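Long-range contacts in thiosulfate sulfurtransferase (Pseudomonas aeruginosa, PDB 1YT8), which probably transfers sulfur from thiosulfate to cyanide, as rhodaneses do, and is built from four rhodanese-like domains in a single chain: residues A[29-34]-A[47-52]; A[109-114]-A[492-497]; A[400-405]-A[484-489]; A[411-416]-A[479-484]. One frame throughout, in Å; residues are numbered along the deposited sequence.

Contact 1 (A[29-34]-A[47-52])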
loop_
_atom_site.group_PDB
_atom_site.type_symbol
_atom_site.label_atom_id
_atom_site.label_comp_id
_atom_site.label_asym_id
_atom_site.label_seq_id
_atom_site.Cartn_x
_atom_site.Cartn_y
_atom_site.Cartn_z
ATOM N N VAL A 29 -4.183 1.532 -14.998
ATOM C CA VAL A 29 -5.199 0.504 -14.801
ATOM C C VAL A 29 -4.799 -0.927 -15.160
ATOM O O VAL A 29 -5.631 -1.833 -15.122
ATOM C CB VAL A 29 -6.507 0.870 -15.544
ATOM C CG1 VAL A 29 -7.089 2.147 -14.952
ATOM C CG2 VAL A 29 -6.237 1.043 -17.040
ATOM N N ARG A 30 -3.534 -1.135 -15.508
ATOM C CA ARG A 30 -3.053 -2.478 -15.819
ATOM C C ARG A 30 -2.912 -3.231 -14.496
ATOM O O ARG A 30 -3.068 -2.642 -13.423
ATOM C CB ARG A 30 -1.680 -2.414 -16.494
ATOM C CG ARG A 30 -1.657 -1.740 -17.856
ATOM C CD ARG A 30 -0.227 -1.623 -18.364
ATOM N NE ARG A 30 0.558 -0.660 -17.595
ATOM C CZ ARG A 30 1.880 -0.539 -17.675
ATOM N NH1 ARG A 30 2.574 -1.327 -18.490
ATOM N NH2 ARG A 30 2.509 0.369 -16.942
ATOM N N GLU A 31 -2.627 -4.529 -14.569
ATOM C CA GLU A 31 -2.424 -5.325 -13.364
ATOM C C GLU A 31 -1.114 -4.856 -12.725
ATOM O O GLU A 31 -0.312 -4.173 -13.369
ATOM C CB GLU A 31 -2.331 -6.813 -13.704
ATOM C CG GLU A 31 -3.606 -7.416 -14.301
ATOM C CD GLU A 31 -4.801 -7.307 -13.370
ATOM O OE1 GLU A 31 -4.622 -7.472 -12.143
ATOM O OE2 GLU A 31 -5.927 -7.077 -13.861
ATOM N N GLU A 32 -0.886 -5.241 -11.473
ATOM C CA GLU A 32 0.311 -4.808 -10.761
ATOM C C GLU A 32 1.655 -5.204 -11.364
ATOM O O GLU A 32 2.575 -4.389 -11.386
ATOM C CB GLU A 32 0.262 -5.258 -9.293
ATOM C CG GLU A 32 1.327 -4.571 -8.430
ATOM C CD GLU A 32 1.305 -5.001 -6.974
ATOM O OE1 GLU A 32 1.549 -6.194 -6.696
ATOM O OE2 GLU A 32 1.053 -4.139 -6.103
ATOM N N ASP A 33 1.795 -6.434 -11.858
ATOM C CA ASP A 33 3.091 -6.813 -12.408
ATOM C C ASP A 33 3.509 -5.937 -13.593
ATOM O O ASP A 33 4.647 -5.479 -13.649
ATOM C CB ASP A 33 3.131 -8.295 -12.789
ATOM C CG ASP A 33 4.553 -8.797 -12.968
ATOM O OD1 ASP A 33 5.384 -8.561 -12.063
ATOM O OD2 ASP A 33 4.846 -9.421 -14.005
ATOM N N PRO A 34 2.610 -5.707 -14.565
ATOM C CA PRO A 34 3.064 -4.849 -15.668
ATOM C C PRO A 34 3.309 -3.406 -15.193
ATOM O O PRO A 34 4.211 -2.729 -15.680
ATOM C CB PRO A 34 1.944 -4.974 -16.707
ATOM C CG PRO A 34 0.763 -5.498 -15.931
ATOM C CD PRO A 34 1.377 -6.424 -14.926
ATOM N N PRO A 47 -5.720 -1.291 -10.750
ATOM C CA PRO A 47 -6.116 -2.243 -11.790
ATOM C C PRO A 47 -7.600 -2.185 -12.123
ATOM O O PRO A 47 -8.447 -2.157 -11.227
ATOM C CB PRO A 47 -5.718 -3.586 -11.188
ATOM C CG PRO A 47 -4.504 -3.230 -10.358
ATOM C CD PRO A 47 -4.974 -1.970 -9.675
ATOM N N LEU A 48 -7.908 -2.159 -13.415
ATOM C CA LEU A 48 -9.291 -2.137 -13.865
ATOM C C LEU A 48 -10.050 -3.234 -13.119
ATOM O O LEU A 48 -11.207 -3.059 -12.747
ATOM C CB LEU A 48 -9.361 -2.399 -15.373
ATOM C CG LEU A 48 -10.762 -2.481 -15.992
ATOM C CD1 LEU A 48 -11.417 -1.107 -15.992
ATOM C CD2 LEU A 48 -10.651 -3.017 -17.413
ATOM N N SER A 49 -9.377 -4.357 -12.890
ATOM C CA SER A 49 -9.980 -5.496 -12.193
ATOM C C SER A 49 -10.634 -5.172 -10.850
ATOM O O SER A 49 -11.622 -5.813 -10.473
ATOM C CB SER A 49 -8.940 -6.600 -11.993
ATOM O OG SER A 49 -8.573 -7.180 -13.229
ATOM N N ARG A 50 -10.091 -4.200 -10.120
ATOM C CA ARG A 50 -10.662 -3.829 -8.827
ATOM C C ARG A 50 -10.950 -2.333 -8.689
ATOM O O ARG A 50 -11.041 -1.800 -7.579
ATOM C CB ARG A 50 -9.750 -4.301 -7.682
ATOM C CG ARG A 50 -8.303 -3.805 -7.724
ATOM C CD ARG A 50 -7.566 -4.253 -6.458
ATOM N NE ARG A 50 -6.164 -3.830 -6.399
ATOM C CZ ARG A 50 -5.155 -4.447 -7.013
ATOM N NH1 ARG A 50 -5.373 -5.528 -7.753
ATOM N NH2 ARG A 50 -3.915 -3.993 -6.871
ATOM N N LEU A 51 -11.110 -1.668 -9.826
ATOM C CA LEU A 51 -11.389 -0.235 -9.871
ATOM C C LEU A 51 -12.538 0.200 -8.956
ATOM O O LEU A 51 -12.378 1.099 -8.133
ATOM C CB LEU A 51 -11.699 0.180 -11.315
ATOM C CG LEU A 51 -12.065 1.643 -11.601
ATOM C CD1 LEU A 51 -10.873 2.536 -11.324
ATOM C CD2 LEU A 51 -12.498 1.791 -13.050
ATOM N N GLU A 52 -13.691 -0.445 -9.091
ATOM C CA GLU A 52 -14.861 -0.089 -8.290
ATOM C C GLU A 52 -14.718 -0.288 -6.784
ATOM O O GLU A 52 -15.397 0.375 -6.005
ATOM C CB GLU A 52 -16.092 -0.862 -8.777
ATOM C CG GLU A 52 -16.463 -0.583 -10.224
ATOM C CD GLU A 52 -15.901 -1.609 -11.190
ATOM O OE1 GLU A 52 -14.789 -2.129 -10.947
ATOM O OE2 GLU A 52 -16.574 -1.884 -12.207
HETATM O O HOH W 1 -6.575 -4.604 -14.575
HETATM O O HOH W 2 -3.237 -6.529 -9.969
#
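E31 OE2 is held from several sides: S49 OG donates to its syn lone pair at 2.7 Å, water 1 donates to it at 2.7 Å, and S418 OG, from a distant part of the chain, also bonds to it. This happens just beyond the C-terminal ends of two neighbouring strands, 25-28 and 44-45, in the parallel sheet of a rhodanese-like domain, where both segments leave the sheet and lead toward helices 32-35 and 51-58. One direct backbone bond joins the two segments, L48 N to V29 O, 2.9 Å long and fairly straight at 167°. V29 O also accepts a hydrogen bond from water 1, so this carbonyl and the E31 carboxylate are joined through one solvent molecule, which also accepts from S49 N. E31 CB heads away from 47-52, but the chain bends at chi2 (-60°) and folds the carboxylate back to S49. The P47 ring fills the middle of the contact: its CG lies 3.4 Å from R30 O, and its CB passes E31 OE1. The same CG sits over one face of the R50 guanidinium, offset toward its rim. On the other flank V29 and L48 meet CB to CB and both touch helix 75-85. The second carboxylate oxygen, E31 OE1, accepts from water 2 at 2.7 Å, and that water accepts from both E32 N, at the start of helix 32-35, and R50 NH1.

Contact 2 (A[109-114]-A[492-497]); sequences FRDVNV and RPYEGT
V112 pushes its CG2 methyl into the angle between two side chains of the type I turn R492-E495, 3.4 Å from Y494 OH and 3.9 Å from R492 NE. Its other methyl, CG1, lies over one face of the R492 guanidinium, and the two side chains cross at about a right angle. The arginine reaches this point with an extended chain from CG to NE and ends in a salt bridge from NH2 to E32. Its CB meanwhile lies over one face of the Y494 ring, toward its rim. That ring is met at its edge by D111 OD1, 3.9 Å from Y494 CE2, with carboxylate and ring planes only 26° apart. D111 OD1 is also tied down locally, accepting V112 N at 2.7 Å. No direct hydrogen bond spans the segments; instead N113 OD1 accepts from two waters, one bonded to Y494 OH and the other accepting from R492 NH2. N113 ND2 goes elsewhere, to D315. The contact packs 109-114, mostly loop after helix 97-103 with V114 opening helix 114-127, against the long connection from helix 464-470 to helix 501-512. K117 of helix 114-127 bonds D111 OD1, while helix 501-512 sets Y507 against D111, P493 and Y494.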
loop_
_atom_site.group_PDB
_atom_site.type_symbol
_atom_site.label_atom_id
_atom_site.label_comp_id
_atom_site.label_asym_id
_atom_site.label_seq_id
_atom_site.Cartn_x
_atom_site.Cartn_y
_atom_site.Cartn_z
ATOM N N PHE A 109 9.656 4.736 -14.041
ATOM C CA PHE A 109 10.198 3.989 -12.911
ATOM C C PHE A 109 9.636 2.580 -12.828
ATOM O O PHE A 109 8.515 2.322 -13.265
ATOM C CB PHE A 109 9.846 4.706 -11.603
ATOM C CG PHE A 109 10.447 6.078 -11.468
ATOM C CD1 PHE A 109 11.579 6.276 -10.687
ATOM C CD2 PHE A 109 9.860 7.176 -12.091
ATOM C CE1 PHE A 109 12.123 7.551 -10.521
ATOM C CE2 PHE A 109 10.395 8.459 -11.936
ATOM C CZ PHE A 109 11.529 8.647 -11.147
ATOM N N ARG A 110 10.411 1.665 -12.260
ATOM C CA ARG A 110 9.918 0.307 -12.079
ATOM C C ARG A 110 9.657 0.133 -10.588
ATOM O O ARG A 110 9.895 1.056 -9.801
ATOM C CB ARG A 110 10.926 -0.739 -12.568
ATOM C CG ARG A 110 12.288 -0.657 -11.919
ATOM C CD ARG A 110 13.102 -1.922 -12.187
ATOM N NE ARG A 110 12.566 -3.076 -11.469
ATOM C CZ ARG A 110 11.780 -4.006 -12.003
ATOM N NH1 ARG A 110 11.425 -3.939 -13.282
ATOM N NH2 ARG A 110 11.340 -5.007 -11.251
ATOM N N ASP A 111 9.163 -1.047 -10.219
ATOM C CA ASP A 111 8.832 -1.405 -8.840
ATOM C C ASP A 111 7.577 -0.690 -8.339
ATOM O O ASP A 111 6.835 -0.105 -9.131
ATOM C CB ASP A 111 10.016 -1.126 -7.903
ATOM C CG ASP A 111 10.138 -2.165 -6.801
ATOM O OD1 ASP A 111 9.390 -2.090 -5.805
ATOM O OD2 ASP A 111 10.975 -3.080 -6.942
ATOM N N VAL A 112 7.337 -0.750 -7.029
ATOM C CA VAL A 112 6.155 -0.122 -6.432
ATOM C C VAL A 112 6.506 0.864 -5.312
ATOM O O VAL A 112 7.606 0.815 -4.760
ATOM C CB VAL A 112 5.190 -1.194 -5.865
ATOM C CG1 VAL A 112 4.738 -2.130 -6.975
ATOM C CG2 VAL A 112 5.882 -1.989 -4.753
ATOM N N ASN A 113 5.561 1.748 -4.989
ATOM C CA ASN A 113 5.727 2.765 -3.940
ATOM C C ASN A 113 7.020 3.546 -4.181
ATOM O O ASN A 113 7.778 3.841 -3.250
ATOM C CB ASN A 113 5.768 2.100 -2.558
ATOM C CG ASN A 113 4.637 1.098 -2.352
ATOM O OD1 ASN A 113 4.878 -0.038 -1.943
ATOM N ND2 ASN A 113 3.401 1.514 -2.627
ATOM N N VAL A 114 7.244 3.904 -5.441
ATOM C CA VAL A 114 8.456 4.606 -5.846
ATOM C C VAL A 114 8.694 5.967 -5.188
ATOM O O VAL A 114 9.814 6.256 -4.763
ATOM C CB VAL A 114 8.508 4.728 -7.384
ATOM C CG1 VAL A 114 9.806 5.399 -7.823
ATOM C CG2 VAL A 114 8.415 3.331 -7.997
ATOM N N ARG A 492 7.699 -8.759 -5.083
ATOM C CA ARG A 492 8.604 -7.852 -4.390
ATOM C C ARG A 492 9.835 -8.596 -3.861
ATOM O O ARG A 492 9.718 -9.517 -3.055
ATOM C CB ARG A 492 7.852 -7.166 -3.245
ATOM C CG ARG A 492 6.661 -6.321 -3.713
ATOM C CD ARG A 492 5.648 -6.140 -2.598
ATOM N NE ARG A 492 4.611 -5.151 -2.898
ATOM C CZ ARG A 492 3.658 -5.297 -3.815
ATOM N NH1 ARG A 492 3.587 -6.400 -4.550
ATOM N NH2 ARG A 492 2.760 -4.334 -3.988
ATOM N N PRO A 493 11.034 -8.200 -4.311
ATOM C CA PRO A 493 12.282 -8.840 -3.878
ATOM C C PRO A 493 12.548 -8.658 -2.389
ATOM O O PRO A 493 13.372 -9.360 -1.810
ATOM C CB PRO A 493 13.345 -8.143 -4.731
ATOM C CG PRO A 493 12.592 -7.703 -5.939
ATOM C CD PRO A 493 11.308 -7.190 -5.346
ATOM N N TYR A 494 11.843 -7.714 -1.773
ATOM C CA TYR A 494 12.024 -7.439 -0.353
ATOM C C TYR A 494 10.964 -8.068 0.548
ATOM O O TYR A 494 10.840 -7.701 1.718
ATOM C CB TYR A 494 12.089 -5.925 -0.122
ATOM C CG TYR A 494 10.879 -5.182 -0.624
ATOM C CD1 TYR A 494 9.819 -4.881 0.228
ATOM C CD2 TYR A 494 10.797 -4.768 -1.953
ATOM C CE1 TYR A 494 8.704 -4.176 -0.228
ATOM C CE2 TYR A 494 9.685 -4.068 -2.421
ATOM C CZ TYR A 494 8.646 -3.772 -1.551
ATOM O OH TYR A 494 7.560 -3.058 -1.995
ATOM N N GLU A 495 10.193 -9.004 0.002
ATOM C CA GLU A 495 9.181 -9.711 0.784
ATOM C C GLU A 495 9.450 -11.203 0.619
ATOM O O GLU A 495 9.709 -11.669 -0.487
ATOM C CB GLU A 495 7.760 -9.391 0.298
ATOM C CG GLU A 495 7.366 -7.924 0.416
ATOM C CD GLU A 495 5.860 -7.710 0.323
ATOM O OE1 GLU A 495 5.155 -8.596 -0.209
ATOM O OE2 GLU A 495 5.385 -6.648 0.772
ATOM N N GLY A 496 9.407 -11.945 1.720
ATOM C CA GLY A 496 9.650 -13.375 1.648
ATOM C C GLY A 496 11.124 -13.736 1.586
ATOM O O GLY A 496 11.986 -12.865 1.455
ATOM N N THR A 497 11.413 -15.031 1.666
ATOM C CA THR A 497 12.788 -15.510 1.639
ATOM C C THR A 497 13.099 -16.420 0.446
ATOM O O THR A 497 14.136 -17.087 0.419
ATOM C CB THR A 497 13.104 -16.281 2.933
ATOM O OG1 THR A 497 14.437 -16.806 2.871
ATOM C CG2 THR A 497 12.112 -17.421 3.119
HETATM O O HOH W 3 6.712 -1.242 -0.214
HETATM O O HOH W 4 3.586 -2.324 -1.575
#

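Contact 3 (A[400-405]-A[484-489]); sequences ASANYA and SPRIDR
R486 lies along S401 at the N-terminal end of helix 401-406, a short helix of a rhodanese-like domain that follows strand 393-397. From the root outward, R486 CB is 4.2 Å from S401 OG, and CG and CD then run past S401 CB. A bend at chi3 (69°) turns the head across the serine, so that NE points a weak hydrogen bond at S401 OG, 3.0 Å away. NH2 adds a second weak one to S401 OG, passes 3.6 Å from A402 CA and donates to water 5, which in turn donates to the serine oxygen. S401 O lies over one face of the guanidinium. NH1 approaches A405 CB, but its strong partner is E479, in a salt bridge. S401 is gripped from its other flank by D488, whose two carboxylate oxygens both work: OD1 accepts a hydrogen bond from S401 OG at 2.7 Å, on its syn lone pair, while OD2 accepts S401 N at 2.9 Å and 168°. The N-H groups and the dipole of the helix start would probably favour the carboxylate's negative charge. D488 OD2 is also a site for water 6, which donates to it and accepts from A402 N at 2.9 Å.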
loop_
_atom_site.group_PDB
_atom_site.type_symbol
_atom_site.label_atom_id
_atom_site.label_comp_id
_atom_site.label_asym_id
_atom_site.label_seq_id
_atom_site.Cartn_x
_atom_site.Cartn_y
_atom_site.Cartn_z
ATOM N N ALA A 400 -7.471 -13.141 -5.613
ATOM C CA ALA A 400 -6.079 -13.008 -6.041
ATOM C C ALA A 400 -5.497 -14.388 -6.330
ATOM O O ALA A 400 -5.813 -15.358 -5.633
ATOM C CB ALA A 400 -5.263 -12.307 -4.959
ATOM N N SER A 401 -4.650 -14.478 -7.354
ATOM C CA SER A 401 -4.057 -15.759 -7.729
ATOM C C SER A 401 -3.373 -16.442 -6.551
ATOM O O SER A 401 -3.400 -17.671 -6.442
ATOM C CB SER A 401 -3.064 -15.588 -8.891
ATOM O OG SER A 401 -1.916 -14.852 -8.512
ATOM N N ALA A 402 -2.762 -15.656 -5.668
ATOM C CA ALA A 402 -2.092 -16.226 -4.501
ATOM C C ALA A 402 -3.113 -16.926 -3.598
ATOM O O ALA A 402 -2.839 -18.004 -3.066
ATOM C CB ALA A 402 -1.356 -15.134 -3.721
ATOM N N ASN A 403 -4.282 -16.312 -3.430
ATOM C CA ASN A 403 -5.339 -16.891 -2.600
ATOM C C ASN A 403 -5.887 -18.153 -3.252
ATOM O O ASN A 403 -6.154 -19.148 -2.579
ATOM C CB ASN A 403 -6.491 -15.900 -2.400
ATOM C CG ASN A 403 -6.068 -14.656 -1.646
ATOM O OD1 ASN A 403 -5.247 -14.721 -0.732
ATOM N ND2 ASN A 403 -6.643 -13.515 -2.016
ATOM N N TYR A 404 -6.061 -18.097 -4.568
ATOM C CA TYR A 404 -6.569 -19.233 -5.325
ATOM C C TYR A 404 -5.676 -20.460 -5.123
ATOM O O TYR A 404 -6.165 -21.549 -4.830
ATOM C CB TYR A 404 -6.632 -18.872 -6.813
ATOM C CG TYR A 404 -6.986 -20.031 -7.714
ATOM C CD1 TYR A 404 -8.313 -20.432 -7.891
ATOM C CD2 TYR A 404 -5.990 -20.738 -8.384
ATOM C CE1 TYR A 404 -8.635 -21.514 -8.723
ATOM C CE2 TYR A 404 -6.299 -21.819 -9.211
ATOM C CZ TYR A 404 -7.618 -22.199 -9.376
ATOM O OH TYR A 404 -7.909 -23.260 -10.201
ATOM N N ALA A 405 -4.368 -20.273 -5.276
ATOM C CA ALA A 405 -3.402 -21.357 -5.118
ATOM C C ALA A 405 -3.442 -21.967 -3.724
ATOM O O ALA A 405 -3.119 -23.141 -3.539
ATOM C CB ALA A 405 -1.991 -20.844 -5.419
ATOM N N SER A 484 -5.999 -17.369 -16.949
ATOM C CA SER A 484 -5.358 -16.075 -17.183
ATOM C C SER A 484 -3.931 -16.157 -16.657
ATOM O O SER A 484 -3.618 -17.013 -15.836
ATOM C CB SER A 484 -6.087 -14.955 -16.426
ATOM O OG SER A 484 -7.416 -14.770 -16.879
ATOM N N PRO A 485 -3.042 -15.267 -17.124
ATOM C CA PRO A 485 -1.652 -15.286 -16.654
ATOM C C PRO A 485 -1.564 -14.672 -15.253
ATOM O O PRO A 485 -2.266 -13.709 -14.958
ATOM C CB PRO A 485 -0.929 -14.446 -17.703
ATOM C CG PRO A 485 -1.971 -13.417 -18.060
ATOM C CD PRO A 485 -3.229 -14.259 -18.185
ATOM N N ARG A 486 -0.712 -15.227 -14.389
ATOM C CA ARG A 486 -0.572 -14.695 -13.033
ATOM C C ARG A 486 0.281 -13.433 -13.004
ATOM O O ARG A 486 1.464 -13.480 -12.667
ATOM C CB ARG A 486 0.042 -15.733 -12.085
ATOM C CG ARG A 486 -0.885 -16.874 -11.716
ATOM C CD ARG A 486 -0.277 -17.765 -10.635
ATOM N NE ARG A 486 -0.178 -17.095 -9.339
ATOM C CZ ARG A 486 0.258 -17.683 -8.227
ATOM N NH1 ARG A 486 0.639 -18.952 -8.255
ATOM N NH2 ARG A 486 0.299 -17.009 -7.084
ATOM N N ILE A 487 -0.329 -12.308 -13.356
ATOM C CA ILE A 487 0.369 -11.027 -13.361
ATOM C C ILE A 487 -0.302 -10.046 -12.403
ATOM O O ILE A 487 -0.007 -8.849 -12.426
ATOM C CB ILE A 487 0.362 -10.399 -14.771
ATOM C CG1 ILE A 487 -1.084 -10.234 -15.257
ATOM C CG2 ILE A 487 1.174 -11.261 -15.729
ATOM C CD1 ILE A 487 -1.222 -9.470 -16.564
ATOM N N ASP A 488 -1.198 -10.553 -11.557
ATOM C CA ASP A 488 -1.915 -9.691 -10.633
ATOM C C ASP A 488 -1.091 -9.184 -9.454
ATOM O O ASP A 488 -1.513 -8.262 -8.759
ATOM C CB ASP A 488 -3.213 -10.373 -10.151
ATOM C CG ASP A 488 -2.977 -11.691 -9.422
ATOM O OD1 ASP A 488 -2.017 -12.418 -9.746
ATOM O OD2 ASP A 488 -3.790 -12.015 -8.530
ATOM N N ARG A 489 0.088 -9.765 -9.242
ATOM C CA ARG A 489 0.956 -9.324 -8.154
ATOM C C ARG A 489 2.431 -9.250 -8.533
ATOM O O ARG A 489 2.989 -10.181 -9.111
ATOM C CB ARG A 489 0.804 -10.228 -6.923
ATOM C CG ARG A 489 1.840 -9.922 -5.840
ATOM C CD ARG A 489 1.580 -10.646 -4.535
ATOM N NE ARG A 489 2.624 -10.342 -3.556
ATOM C CZ ARG A 489 3.879 -10.775 -3.638
ATOM N NH1 ARG A 489 4.254 -11.546 -4.652
ATOM N NH2 ARG A 489 4.769 -10.415 -2.720
HETATM O O HOH W 5 0.491 -14.085 -6.828
HETATM O O HOH W 6 -1.791 -12.941 -6.282
#

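Contact 4 (A[411-416]-A[479-484]); sequences GAAWVL and ESLLAS
The two backbones run the same way, 11° apart end to end, and form a single parallel bridge at W414 and L482: W414 N donates to L481 O and W414 O accepts A483 N, both at 2.9 Å and both nearly along the C=O axis. One bond further on, the pairing passes to a side chain. S484 OG, rather than a main-chain carbonyl, accepts L416 N at 3.1 Å, and S484 CB packs against L416 CG. With chi1 at -64°, S484 OG sits beside its own backbone N, on the side of the chain that faces V415 and L416.

Strand 413-414 is the outermost strand of the five-stranded parallel sheet of a rhodanese-like fold, next to strand 393-397, so 481-483 lies along its other edge and briefly continues the parallel pairing. W414 has CG anti to its backbone N (chi1 -180°), and the indole extends along the chain toward S484, whose carbonyl O meets it at the edge and in its plane, 3.4 Å from CZ3. L482 CD2 touches the root of the same side chain, 3.8 Å from W414 CB. The indole nitrogen is used elsewhere: NE1 bonds T399 O. On the face carrying A413 and V415, the A413 methyl meets L481 CD2, and V415 CG1 meets the A483 methyl at 3.8 Å; helix 420-427 touches A413, V415 and A483 there. S484 N is buried by the contact with no hydrogen-bond partner in the model.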
loop_
_atom_site.group_PDB
_atom_site.type_symbol
_atom_site.label_atom_id
_atom_site.label_comp_id
_atom_site.label_asym_id
_atom_site.label_seq_id
_atom_site.Cartn_x
_atom_site.Cartn_y
_atom_site.Cartn_z
ATOM N N GLY A 411 -12.331 -27.612 -9.136
ATOM C CA GLY A 411 -12.694 -27.374 -10.522
ATOM C C GLY A 411 -12.751 -25.911 -10.942
ATOM O O GLY A 411 -12.825 -25.615 -12.134
ATOM N N ALA A 412 -12.722 -24.998 -9.978
ATOM C CA ALA A 412 -12.778 -23.570 -10.284
ATOM C C ALA A 412 -11.600 -23.130 -11.149
ATOM O O ALA A 412 -10.490 -23.653 -11.025
ATOM C CB ALA A 412 -12.806 -22.760 -8.994
ATOM N N ALA A 413 -11.851 -22.171 -12.038
ATOM C CA ALA A 413 -10.809 -21.644 -12.910
ATOM C C ALA A 413 -10.455 -20.235 -12.439
ATOM O O ALA A 413 -11.338 -19.405 -12.231
ATOM C CB ALA A 413 -11.302 -21.600 -14.360
ATOM N N TRP A 414 -9.167 -19.967 -12.249
ATOM C CA TRP A 414 -8.764 -18.634 -11.822
ATOM C C TRP A 414 -8.738 -17.719 -13.042
ATOM O O TRP A 414 -8.266 -18.105 -14.115
ATOM C CB TRP A 414 -7.377 -18.646 -11.167
ATOM C CG TRP A 414 -6.965 -17.274 -10.725
ATOM C CD1 TRP A 414 -7.437 -16.586 -9.642
ATOM C CD2 TRP A 414 -6.080 -16.382 -11.413
ATOM N NE1 TRP A 414 -6.905 -15.316 -9.617
ATOM C CE2 TRP A 414 -6.070 -15.164 -10.693
ATOM C CE3 TRP A 414 -5.298 -16.491 -12.572
ATOM C CZ2 TRP A 414 -5.304 -14.059 -11.093
ATOM C CZ3 TRP A 414 -4.535 -15.390 -12.972
ATOM C CH2 TRP A 414 -4.547 -14.189 -12.231
ATOM N N VAL A 415 -9.239 -16.501 -12.874
ATOM C CA VAL A 415 -9.276 -15.543 -13.969
ATOM C C VAL A 415 -8.974 -14.122 -13.514
ATOM O O VAL A 415 -9.065 -13.796 -12.328
ATOM C CB VAL A 415 -10.671 -15.505 -14.646
ATOM C CG1 VAL A 415 -11.030 -16.873 -15.205
ATOM C CG2 VAL A 415 -11.716 -15.060 -13.639
ATOM N N LEU A 416 -8.609 -13.293 -14.481
ATOM C CA LEU A 416 -8.346 -11.879 -14.267
ATOM C C LEU A 416 -9.595 -11.202 -14.807
ATOM O O LEU A 416 -9.993 -11.455 -15.944
ATOM C CB LEU A 416 -7.147 -11.410 -15.092
ATOM C CG LEU A 416 -5.732 -11.699 -14.596
ATOM C CD1 LEU A 416 -4.728 -11.223 -15.642
ATOM C CD2 LEU A 416 -5.504 -10.992 -13.263
ATOM N N GLU A 479 -2.204 -24.544 -8.460
ATOM C CA GLU A 479 -2.627 -23.856 -9.676
ATOM C C GLU A 479 -3.400 -24.846 -10.541
ATOM O O GLU A 479 -2.987 -25.178 -11.650
ATOM C CB GLU A 479 -1.403 -23.338 -10.430
ATOM C CG GLU A 479 -0.455 -22.511 -9.569
ATOM C CD GLU A 479 0.715 -21.957 -10.357
ATOM O OE1 GLU A 479 1.462 -22.755 -10.962
ATOM O OE2 GLU A 479 0.887 -20.720 -10.374
ATOM N N SER A 480 -4.534 -25.306 -10.022
ATOM C CA SER A 480 -5.366 -26.287 -10.713
ATOM C C SER A 480 -5.738 -25.926 -12.147
ATOM O O SER A 480 -5.509 -26.708 -13.073
ATOM C CB SER A 480 -6.633 -26.540 -9.896
ATOM O OG SER A 480 -6.292 -26.891 -8.567
ATOM N N LEU A 481 -6.320 -24.746 -12.332
ATOM C CA LEU A 481 -6.721 -24.309 -13.661
ATOM C C LEU A 481 -6.630 -22.792 -13.791
ATOM O O LEU A 481 -7.505 -22.076 -13.318
ATOM C CB LEU A 481 -8.152 -24.765 -13.947
ATOM C CG LEU A 481 -8.706 -24.459 -15.342
ATOM C CD1 LEU A 481 -7.783 -25.025 -16.413
ATOM C CD2 LEU A 481 -10.104 -25.055 -15.467
ATOM N N LEU A 482 -5.566 -22.310 -14.429
ATOM C CA LEU A 482 -5.373 -20.874 -14.616
ATOM C C LEU A 482 -5.798 -20.491 -16.027
ATOM O O LEU A 482 -5.166 -20.890 -17.004
ATOM C CB LEU A 482 -3.901 -20.510 -14.400
ATOM C CG LEU A 482 -3.289 -20.973 -13.074
ATOM C CD1 LEU A 482 -1.807 -20.623 -13.043
ATOM C CD2 LEU A 482 -4.024 -20.323 -11.908
ATOM N N ALA A 483 -6.875 -19.719 -16.128
ATOM C CA ALA A 483 -7.393 -19.293 -17.421
ATOM C C ALA A 483 -6.825 -17.935 -17.823
ATOM O O ALA A 483 -7.135 -17.414 -18.894
ATOM C CB ALA A 483 -8.914 -19.237 -17.373
ATOM N N SER A 484 -5.999 -17.369 -16.949
ATOM C CA SER A 484 -5.358 -16.075 -17.183
ATOM C C SER A 484 -3.931 -16.157 -16.657
ATOM O O SER A 484 -3.618 -17.013 -15.836
ATOM C CB SER A 484 -6.087 -14.955 -16.426
ATOM O OG SER A 484 -7.416 -14.770 -16.879
#

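Overall arrangement
From the N terminus, contact 1 closes first, a short loop between the ends of neighbouring strands 25-28 and 44-45. Contact 2 opens at 109-114 and closes only at 492-497, spanning most of the chain. Inside its loop lies contact 3, and inside that contact 4, which adds 481-483 to the edge of the last sheet; the two share S484, and none of the loops cross. The segment from 479 to 497 runs through contacts 4, 3 and 2 in turn, passing contact 1 on the way: D33 N probably hydrogen-bonds to I487 O, and contact 2 meets contact 1 directly. This connection therefore ties the first sheet's domain to the last one's.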